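Local coordinates for protein N-alpha-acetyltransferase 30 (Saccharomyces cerevisiae, PDB 6YGA) that catalyses, as the catalytic subunit of the NatC complex, transfer of an acetyl group from acetyl-CoA to the N-terminal methionine of proteins that begin Met-Leu, Met-Ile or Met-Phe, at residues 18-23 with 61-66; 37-41 with 66-70; 112-117 with 153-159. All blocks are in the same frame, centred on the assembly; numbering follows the deposited sequence.

Contact 1 (18-23 with 61-66)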
loop_
_atom_site.group_PDB
_atom_site.type_symbol
_atom_site.label_atom_id
_atom_site.label_comp_id
_atom_site.label_asym_id
_atom_site.label_seq_id
_atom_site.Cartn_x
_atom_site.Cartn_y
_atom_site.Cartn_z
ATOM N N SER A 18 9.638 33.992 -2.156
ATOM C CA SER A 18 9.375 33.680 -3.558
ATOM C C SER A 18 9.432 32.179 -3.809
ATOM O O SER A 18 8.674 31.650 -4.631
ATOM C CB SER A 18 10.374 34.411 -4.450
ATOM O OG SER A 18 10.543 35.761 -4.048
ATOM N N ILE A 19 10.333 31.479 -3.117
ATOM C CA ILE A 19 10.422 30.026 -3.246
ATOM C C ILE A 19 9.145 29.368 -2.744
ATOM O O ILE A 19 8.635 28.420 -3.353
ATOM C CB ILE A 19 11.660 29.506 -2.493
ATOM C CG1 ILE A 19 12.942 30.059 -3.121
ATOM C CG2 ILE A 19 11.679 27.985 -2.463
ATOM C CD1 ILE A 19 14.185 29.799 -2.303
ATOM N N LYS A 20 8.606 29.863 -1.628
ATOM C CA LYS A 20 7.369 29.308 -1.089
ATOM C C LYS A 20 6.215 29.473 -2.069
ATOM O O LYS A 20 5.403 28.556 -2.239
ATOM C CB LYS A 20 7.042 29.967 0.254
ATOM C CG LYS A 20 5.591 29.813 0.681
ATOM C CD LYS A 20 5.449 29.744 2.190
ATOM C CE LYS A 20 4.017 29.422 2.577
ATOM N NZ LYS A 20 3.905 28.976 3.992
ATOM N N LYS A 21 6.132 30.627 -2.737
ATOM C CA LYS A 21 5.046 30.855 -3.687
ATOM C C LYS A 21 5.131 29.894 -4.867
ATOM O O LYS A 21 4.111 29.356 -5.311
ATOM C CB LYS A 21 5.074 32.301 -4.176
ATOM C CG LYS A 21 3.821 32.719 -4.926
ATOM C CD LYS A 21 2.611 32.737 -4.001
ATOM C CE LYS A 21 1.397 33.353 -4.682
ATOM N NZ LYS A 21 0.265 33.576 -3.735
ATOM N N LEU A 22 6.339 29.668 -5.387
ATOM C CA LEU A 22 6.508 28.749 -6.509
ATOM C C LEU A 22 6.062 27.340 -6.141
ATOM O O LEU A 22 5.265 26.720 -6.854
ATOM C CB LEU A 22 7.967 28.739 -6.960
ATOM C CG LEU A 22 8.466 29.845 -7.885
ATOM C CD1 LEU A 22 9.944 29.643 -8.186
ATOM C CD2 LEU A 22 7.657 29.859 -9.166
ATOM N N ILE A 23 6.577 26.815 -5.028
ATOM C CA ILE A 23 6.312 25.428 -4.660
ATOM C C ILE A 23 4.841 25.232 -4.308
ATOM O O ILE A 23 4.247 24.199 -4.634
ATOM C CB ILE A 23 7.247 25.005 -3.511
ATOM C CG1 ILE A 23 8.702 24.982 -3.991
ATOM C CG2 ILE A 23 6.848 23.648 -2.952
ATOM C CD1 ILE A 23 9.716 24.731 -2.898
ATOM N N PRO A 61 12.736 34.345 -8.506
ATOM C CA PRO A 61 12.906 32.935 -8.878
ATOM C C PRO A 61 11.749 32.447 -9.737
ATOM O O PRO A 61 10.581 32.600 -9.376
ATOM C CB PRO A 61 12.952 32.215 -7.526
ATOM C CG PRO A 61 13.301 33.271 -6.529
ATOM C CD PRO A 61 12.656 34.519 -7.047
ATOM N N ILE A 62 12.089 31.850 -10.883
ATOM C CA ILE A 62 11.109 31.183 -11.739
ATOM C C ILE A 62 11.176 29.668 -11.615
ATOM O O ILE A 62 10.328 28.968 -12.192
ATOM C CB ILE A 62 11.271 31.604 -13.217
ATOM C CG1 ILE A 62 12.737 31.520 -13.661
ATOM C CG2 ILE A 62 10.752 33.014 -13.418
ATOM C CD1 ILE A 62 13.145 30.185 -14.259
ATOM N N GLY A 63 12.155 29.145 -10.890
ATOM C CA GLY A 63 12.241 27.725 -10.614
ATOM C C GLY A 63 13.157 27.504 -9.435
ATOM O O GLY A 63 14.039 28.321 -9.150
ATOM N N CYS A 64 12.939 26.390 -8.741
ATOM C CA CYS A 64 13.758 26.099 -7.574
ATOM C C CYS A 64 13.734 24.608 -7.281
ATOM O O CYS A 64 12.828 23.882 -7.699
ATOM C CB CYS A 64 13.281 26.881 -6.348
ATOM S SG CYS A 64 11.672 26.354 -5.734
ATOM N N ILE A 65 14.744 24.171 -6.536
ATOM C CA ILE A 65 14.830 22.800 -6.050
ATOM C C ILE A 65 15.296 22.854 -4.602
ATOM O O ILE A 65 16.169 23.654 -4.249
ATOM C CB ILE A 65 15.762 21.945 -6.939
ATOM C CG1 ILE A 65 15.743 20.479 -6.505
ATOM C CG2 ILE A 65 17.187 22.499 -6.954
ATOM C CD1 ILE A 65 16.489 19.570 -7.461
ATOM N N VAL A 66 14.685 22.031 -3.755
ATOM C CA VAL A 66 14.950 22.026 -2.320
ATOM C C VAL A 66 15.380 20.619 -1.931
ATOM O O VAL A 66 14.659 19.650 -2.202
ATOM C CB VAL A 66 13.719 22.469 -1.516
ATOM C CG1 VAL A 66 14.063 22.564 -0.049
ATOM C CG2 VAL A 66 13.199 23.802 -2.027
#

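Contact 2 (37-41 with 66-70). With EDO (1,2-ethanediol), chain J.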
loop_
_atom_site.group_PDB
_atom_site.type_symbol
_atom_site.label_atom_id
_atom_site.label_comp_id
_atom_site.label_asym_id
_atom_site.label_seq_id
_atom_site.Cartn_x
_atom_site.Cartn_y
_atom_site.Cartn_z
ATOM N N ARG A 37 11.397 25.893 6.598
ATOM C CA ARG A 37 12.481 26.238 7.507
ATOM C C ARG A 37 13.279 25.006 7.913
ATOM O O ARG A 37 14.469 25.115 8.225
ATOM C CB ARG A 37 11.914 26.952 8.730
ATOM C CG ARG A 37 12.872 27.934 9.349
ATOM C CD ARG A 37 12.165 29.187 9.822
ATOM N NE ARG A 37 11.851 30.103 8.729
ATOM C CZ ARG A 37 12.699 31.005 8.246
ATOM N NH1 ARG A 37 13.921 31.106 8.751
ATOM N NH2 ARG A 37 12.329 31.806 7.255
ATOM N N TYR A 38 12.645 23.830 7.909
ATOM C CA TYR A 38 13.368 22.592 8.176
ATOM C C TYR A 38 14.404 22.317 7.094
ATOM O O TYR A 38 15.516 21.862 7.386
ATOM C CB TYR A 38 12.379 21.430 8.288
ATOM C CG TYR A 38 12.977 20.060 8.052
ATOM C CD1 TYR A 38 13.725 19.427 9.035
ATOM C CD2 TYR A 38 12.777 19.392 6.850
ATOM C CE1 TYR A 38 14.265 18.172 8.826
ATOM C CE2 TYR A 38 13.313 18.138 6.630
ATOM C CZ TYR A 38 14.055 17.533 7.621
ATOM O OH TYR A 38 14.588 16.285 7.401
ATOM N N PHE A 39 14.058 22.593 5.835
ATOM C CA PHE A 39 14.994 22.389 4.736
ATOM C C PHE A 39 16.025 23.510 4.656
ATOM O O PHE A 39 17.233 23.254 4.677
ATOM C CB PHE A 39 14.234 22.284 3.410
ATOM C CG PHE A 39 13.696 20.910 3.112
ATOM C CD1 PHE A 39 14.511 19.941 2.551
ATOM C CD2 PHE A 39 12.367 20.594 3.366
ATOM C CE1 PHE A 39 14.023 18.679 2.265
ATOM C CE2 PHE A 39 11.872 19.331 3.082
ATOM C CZ PHE A 39 12.702 18.373 2.532
ATOM N N LEU A 40 15.566 24.759 4.571
ATOM C CA LEU A 40 16.442 25.847 4.148
ATOM C C LEU A 40 17.388 26.314 5.247
ATOM O O LEU A 40 18.508 26.742 4.951
ATOM C CB LEU A 40 15.606 27.025 3.640
ATOM C CG LEU A 40 15.203 27.017 2.160
ATOM C CD1 LEU A 40 14.363 25.800 1.783
ATOM C CD2 LEU A 40 14.470 28.306 1.812
ATOM N N ASN A 41 16.966 26.251 6.508
ATOM C CA ASN A 41 17.843 26.685 7.587
ATOM C C ASN A 41 18.914 25.651 7.909
ATOM O O ASN A 41 20.041 26.021 8.259
ATOM C CB ASN A 41 17.017 27.010 8.831
ATOM C CG ASN A 41 16.336 28.357 8.731
ATOM O OD1 ASN A 41 15.566 28.609 7.801
ATOM N ND2 ASN A 41 16.617 29.235 9.685
ATOM N N VAL A 66 14.685 22.031 -3.755
ATOM C CA VAL A 66 14.950 22.026 -2.320
ATOM C C VAL A 66 15.380 20.619 -1.931
ATOM O O VAL A 66 14.659 19.650 -2.202
ATOM C CB VAL A 66 13.719 22.469 -1.516
ATOM C CG1 VAL A 66 14.063 22.564 -0.049
ATOM C CG2 VAL A 66 13.199 23.802 -2.027
ATOM N N CYS A 67 16.545 20.505 -1.297
ATOM C CA CYS A 67 17.141 19.210 -1.005
ATOM C C CYS A 67 17.648 19.162 0.430
ATOM O O CYS A 67 17.887 20.190 1.067
ATOM C CB CYS A 67 18.293 18.898 -1.970
ATOM S SG CYS A 67 17.815 18.985 -3.707
ATOM N N LYS A 68 17.808 17.936 0.928
ATOM C CA LYS A 68 18.431 17.669 2.215
ATOM C C LYS A 68 19.337 16.454 2.064
ATOM O O LYS A 68 19.287 15.734 1.064
ATOM C CB LYS A 68 17.390 17.415 3.314
ATOM C CG LYS A 68 16.871 15.987 3.332
ATOM C CD LYS A 68 15.810 15.768 4.394
ATOM C CE LYS A 68 15.561 14.282 4.623
ATOM N NZ LYS A 68 16.747 13.609 5.228
HETATM N N MSE A 69 20.178 16.232 3.068
HETATM C CA MSE A 69 20.961 15.003 3.135
HETATM C C MSE A 69 21.163 14.570 4.581
HETATM O O MSE A 69 21.344 15.393 5.476
HETATM C CB MSE A 69 22.311 15.170 2.433
HETATM C CG MSE A 69 23.246 16.174 3.071
HETATM SE SE MSE A 69 24.777 16.547 1.926
HETATM C CE MSE A 69 25.910 15.031 2.385
ATOM N N ASP A 70 21.117 13.261 4.802
ATOM C CA ASP A 70 21.266 12.684 6.126
ATOM C C ASP A 70 21.921 11.323 5.970
ATOM O O ASP A 70 21.805 10.704 4.906
ATOM C CB ASP A 70 19.911 12.541 6.838
ATOM C CG ASP A 70 19.520 13.787 7.612
ATOM O OD1 ASP A 70 20.416 14.425 8.202
ATOM O OD2 ASP A 70 18.317 14.124 7.636
HETATM C C1 EDO J . 25.273 15.091 6.091
HETATM O O1 EDO J . 24.180 15.057 7.015
HETATM C C2 EDO J . 26.589 15.294 6.835
HETATM O O2 EDO J . 26.833 14.193 7.720
#

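Contact 3 (112-117 with 153-159)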
loop_
_atom_site.group_PDB
_atom_site.type_symbol
_atom_site.label_atom_id
_atom_site.label_comp_id
_atom_site.label_asym_id
_atom_site.label_seq_id
_atom_site.Cartn_x
_atom_site.Cartn_y
_atom_site.Cartn_z
ATOM N N CYS A 112 27.596 12.546 -0.940
ATOM C CA CYS A 112 26.409 11.703 -0.883
ATOM C C CYS A 112 26.673 10.403 -1.630
ATOM O O CYS A 112 27.285 10.396 -2.701
ATOM C CB CYS A 112 25.199 12.423 -1.487
ATOM S SG CYS A 112 24.348 13.554 -0.357
ATOM N N ASP A 113 26.244 9.294 -1.036
ATOM C CA ASP A 113 26.379 7.996 -1.678
ATOM C C ASP A 113 25.223 7.685 -2.613
ATOM O O ASP A 113 25.366 6.824 -3.488
ATOM C CB ASP A 113 26.490 6.896 -0.620
ATOM C CG ASP A 113 27.730 7.039 0.240
ATOM O OD1 ASP A 113 28.843 7.059 -0.323
ATOM O OD2 ASP A 113 27.593 7.141 1.477
ATOM N N GLU A 114 24.092 8.370 -2.457
ATOM C CA GLU A 114 22.910 8.100 -3.260
ATOM C C GLU A 114 21.958 9.279 -3.142
ATOM O O GLU A 114 22.012 10.055 -2.184
ATOM C CB GLU A 114 22.222 6.803 -2.819
ATOM C CG GLU A 114 21.707 6.849 -1.393
ATOM C CD GLU A 114 21.544 5.473 -0.783
ATOM O OE1 GLU A 114 22.226 4.535 -1.244
ATOM O OE2 GLU A 114 20.736 5.330 0.160
ATOM N N ILE A 115 21.083 9.403 -4.136
ATOM C CA ILE A 115 20.044 10.423 -4.163
ATOM C C ILE A 115 18.698 9.715 -4.193
ATOM O O ILE A 115 18.501 8.785 -4.983
ATOM C CB ILE A 115 20.198 11.354 -5.378
ATOM C CG1 ILE A 115 21.640 11.847 -5.484
ATOM C CG2 ILE A 115 19.253 12.540 -5.263
ATOM C CD1 ILE A 115 22.063 12.726 -4.328
HETATM N N MSE A 116 17.777 10.155 -3.342
HETATM C CA MSE A 116 16.461 9.530 -3.272
HETATM C C MSE A 116 15.342 10.558 -3.421
HETATM O O MSE A 116 15.439 11.672 -2.909
HETATM C CB MSE A 116 16.306 8.767 -1.953
HETATM C CG MSE A 116 15.083 7.863 -1.876
HETATM SE SE MSE A 116 13.463 8.777 -1.286
HETATM C CE MSE A 116 13.787 8.751 0.634
ATOM N N LEU A 117 14.283 10.173 -4.130
ATOM C CA LEU A 117 13.103 11.010 -4.273
ATOM C C LEU A 117 11.886 10.114 -4.434
ATOM O O LEU A 117 11.999 8.928 -4.756
ATOM C CB LEU A 117 13.228 11.974 -5.463
ATOM C CG LEU A 117 13.220 11.356 -6.867
ATOM C CD1 LEU A 117 11.839 11.440 -7.505
ATOM C CD2 LEU A 117 14.267 12.004 -7.764
ATOM N N LYS A 153 9.541 5.012 -5.553
ATOM C CA LYS A 153 10.733 5.469 -4.855
ATOM C C LYS A 153 11.908 5.342 -5.814
ATOM O O LYS A 153 12.258 4.230 -6.222
ATOM C CB LYS A 153 10.969 4.647 -3.590
ATOM C CG LYS A 153 12.110 5.131 -2.718
ATOM C CD LYS A 153 12.224 4.287 -1.461
ATOM C CE LYS A 153 13.055 4.987 -0.405
ATOM N NZ LYS A 153 12.920 4.322 0.920
ATOM N N LEU A 154 12.496 6.475 -6.189
ATOM C CA LEU A 154 13.596 6.508 -7.144
ATOM C C LEU A 154 14.910 6.728 -6.409
ATOM O O LEU A 154 14.990 7.558 -5.499
ATOM C CB LEU A 154 13.397 7.615 -8.179
ATOM C CG LEU A 154 12.094 7.568 -8.975
ATOM C CD1 LEU A 154 12.011 8.709 -9.980
ATOM C CD2 LEU A 154 11.963 6.231 -9.672
ATOM N N ILE A 155 15.937 5.983 -6.818
ATOM C CA ILE A 155 17.263 6.054 -6.215
ATOM C C ILE A 155 18.310 6.102 -7.320
ATOM O O ILE A 155 18.251 5.324 -8.279
ATOM C CB ILE A 155 17.528 4.863 -5.275
ATOM C CG1 ILE A 155 16.541 4.877 -4.108
ATOM C CG2 ILE A 155 18.960 4.895 -4.760
ATOM C CD1 ILE A 155 16.844 3.850 -3.056
ATOM N N LEU A 156 19.256 7.022 -7.186
ATOM C CA LEU A 156 20.393 7.142 -8.093
ATOM C C LEU A 156 21.662 6.877 -7.301
ATOM O O LEU A 156 22.022 7.682 -6.419
ATOM C CB LEU A 156 20.442 8.527 -8.735
ATOM C CG LEU A 156 21.687 8.873 -9.553
ATOM C CD1 LEU A 156 21.707 8.082 -10.853
ATOM C CD2 LEU A 156 21.760 10.372 -9.824
ATOM N N PRO A 157 22.367 5.778 -7.567
ATOM C CA PRO A 157 23.557 5.444 -6.776
ATOM C C PRO A 157 24.784 6.194 -7.283
ATOM O O PRO A 157 25.067 6.221 -8.485
ATOM C CB PRO A 157 23.697 3.933 -6.980
ATOM C CG PRO A 157 23.153 3.712 -8.344
ATOM C CD PRO A 157 22.065 4.745 -8.572
ATOM N N LEU A 158 25.514 6.808 -6.354
ATOM C CA LEU A 158 26.684 7.599 -6.705
ATOM C C LEU A 158 27.988 6.916 -6.341
ATOM O O LEU A 158 29.000 7.137 -7.015
ATOM C CB LEU A 158 26.616 8.971 -6.025
ATOM C CG LEU A 158 25.360 9.802 -6.318
ATOM C CD1 LEU A 158 25.358 11.083 -5.507
ATOM C CD2 LEU A 158 25.248 10.107 -7.802
ATOM N N THR A 159 27.974 6.081 -5.306
ATOM C CA THR A 159 29.138 5.292 -4.926
ATOM C C THR A 159 28.794 3.812 -4.754
ATOM O O THR A 159 27.636 3.454 -4.473
ATOM C CB THR A 159 29.768 5.804 -3.613
ATOM O OG1 THR A 159 28.887 5.525 -2.519
ATOM C CG2 THR A 159 30.024 7.319 -3.668
ATOM O OXT THR A 159 29.698 2.969 -4.884
#

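Contact 1 (18-23 with 61-66)
Leu22 lays its CD1 methyl over the backbone where 61-66 turns into its strand: CD1 is 3.3 Å from the carbonyl O of Pro61 and 3.5 Å from the N of Gly63. Its CG stands anti to its own carbonyl carbon (chi1 -82°), which carries both methyls toward this corner, and CD2 also lies near the Pro61 carbonyl. The leucine thus packs largely on main chain. One turn earlier, Ser18 sets its CB against the Pro61 ring, 3.5 Å from CD; a small residue suits so close an approach, and its OG is hydrogen-bonded back to the carbonyl of Glu14 within the helix.

Cys64 sends SG toward the helix, where it meets Ile19 and Ile23 together. Its chi1 of 68° puts the sulfur between the backbone N and carbonyl carbon, 3.7 Å from CG2 of Ile19 and equally far from CG1 of Ile23. Two residues on, Val66 offers CG2 to the CD1 end of Ile23 at 3.7 Å. Branched aliphatic chains and a thiol fill this buried layer without any hydrogen bond between the segments.

The segment axes cross almost at right angles (94°), 8.6 Å apart. A classic beta bulge, in which Ile62 and Gly63 are both set opposite Ala50 of strand 47-52, marks the corner in the chain. On the other side of the helix, Lys20 forms a salt bridge with Glu56 of the N-alpha-acetyltransferase 35 chain. A helix from the N-terminal part of the chain packed across the central strands of a mixed sheet is characteristic of the GNAT fold.

Contact 2 (37-41 with 66-70)
Residues 37-40 of helix 33-40 lie over strand 61-72, with the CA atoms of Phe39 and Lys68 6.4 Å apart and no hydrogen bond joining 37-41 to 66-70. Phe39 bridges them. Its CB and CG rest on CG1 of Val66, with CB to CG1 at 3.5 Å, while CE1 reaches CB of Lys68 at 3.7 Å. The carbonyl O of Cys67 meets this ring at its edge, 3.7 Å from CD1. Leu40 brings CD1 to the same valine methyl, its side chain crossing that of Val66 at about a right angle.

Lys68 suits a place at the border of the core because its aliphatic part can pack while its charged end reaches a carboxylate. CD lies 3.3 Å from OH of Tyr38, and a bend at chi4 (67°) turns NZ to OD2 of Asp70, a salt bridge of 2.9 Å made on the anti side, 30° out of the carboxylate plane. Tyr38 in turn places CD2 over one face of the Phe39 ring, toward its rim.

Arg37 forms a salt bridge with Asp32 of the N-alpha-acetyltransferase 38 chain. Consecutive helices 13-26 and 33-40, packed on one face of the sheet, fit the N-terminal half of the GNAT fold.

Contact 3 (112-117 with 153-159)
Strands 114-117 and 153-157 run antiparallel, their axes 4.7 Å apart at an angle of 167°, and exchange two pairs of backbone hydrogen bonds, between Ile115 and Leu156 and between Leu117 and Leu154. Glu114 with Pro157 and Met116 with Ile155 are the non-hydrogen-bonded pairs, so proline, which lacks an N-H, costs no bond across this pairing.

Side chains alternate between the sheet's two faces. On one, Leu117 CD1 lies 3.7 Å from CD1 of Leu154, and both leucines pack on Phe135. Ile115, on this face too, packs against Ile104 and Met107 of helix 95-109; beyond the strand pairing, Leu158 turns CD1 to its CG1, 3.8 Å away. On the other face, the selenomethionine Met116 has CG anti to its backbone N (chi1 -169°), which sets CG 3.8 Å from CE of Lys153. The extended lysine thus lends its aliphatic length to the contact. Glu114 projects from this same face, where salt bridges with Arg76 and Arg78 probably help to stabilise the charge of its buried carboxylate.

At the C-terminus the pairing closes with a compact polar group. The carbonyl O of Asp113 accepts from N of Leu158 at 2.9 Å. Thr159 N makes a longer bond, 3.3 Å, to the same Asp113 O, and both donors come from one face of the carbonyl plane. Thr159 OG1 donates to OD1 of Asp113 at 2.7 Å, on the anti side and 30° out of the carboxylate plane, while OD2 receives the backbone N-H of Leu77.

Four backbone bonds thus hold the strands together, and three bonds to a single aspartate anchor the C-terminus beside strand 114-120.

Overall arrangement
Contacts 1 and 2 have centres about 14 Å apart and lie on successive lengths of strand 61-72, meeting at Val66. Helices 13-26 and 33-40, consecutive in the chain, supply their other halves, so the segments alternate along the sequence. Contact 3 comes later and joins strands 114-120 and 151-157 of the same seven-stranded mixed sheet; its centre is about 23 Å from that of contact 1, on the opposite side of the chain's centre. It touches contact 2, where CE of Met69 packs 3.5 Å from SG of Cys112. Together they tie the N-terminal helices and the C-terminal strand pairing to one GNAT sheet, whose surroundings include both partner subunits.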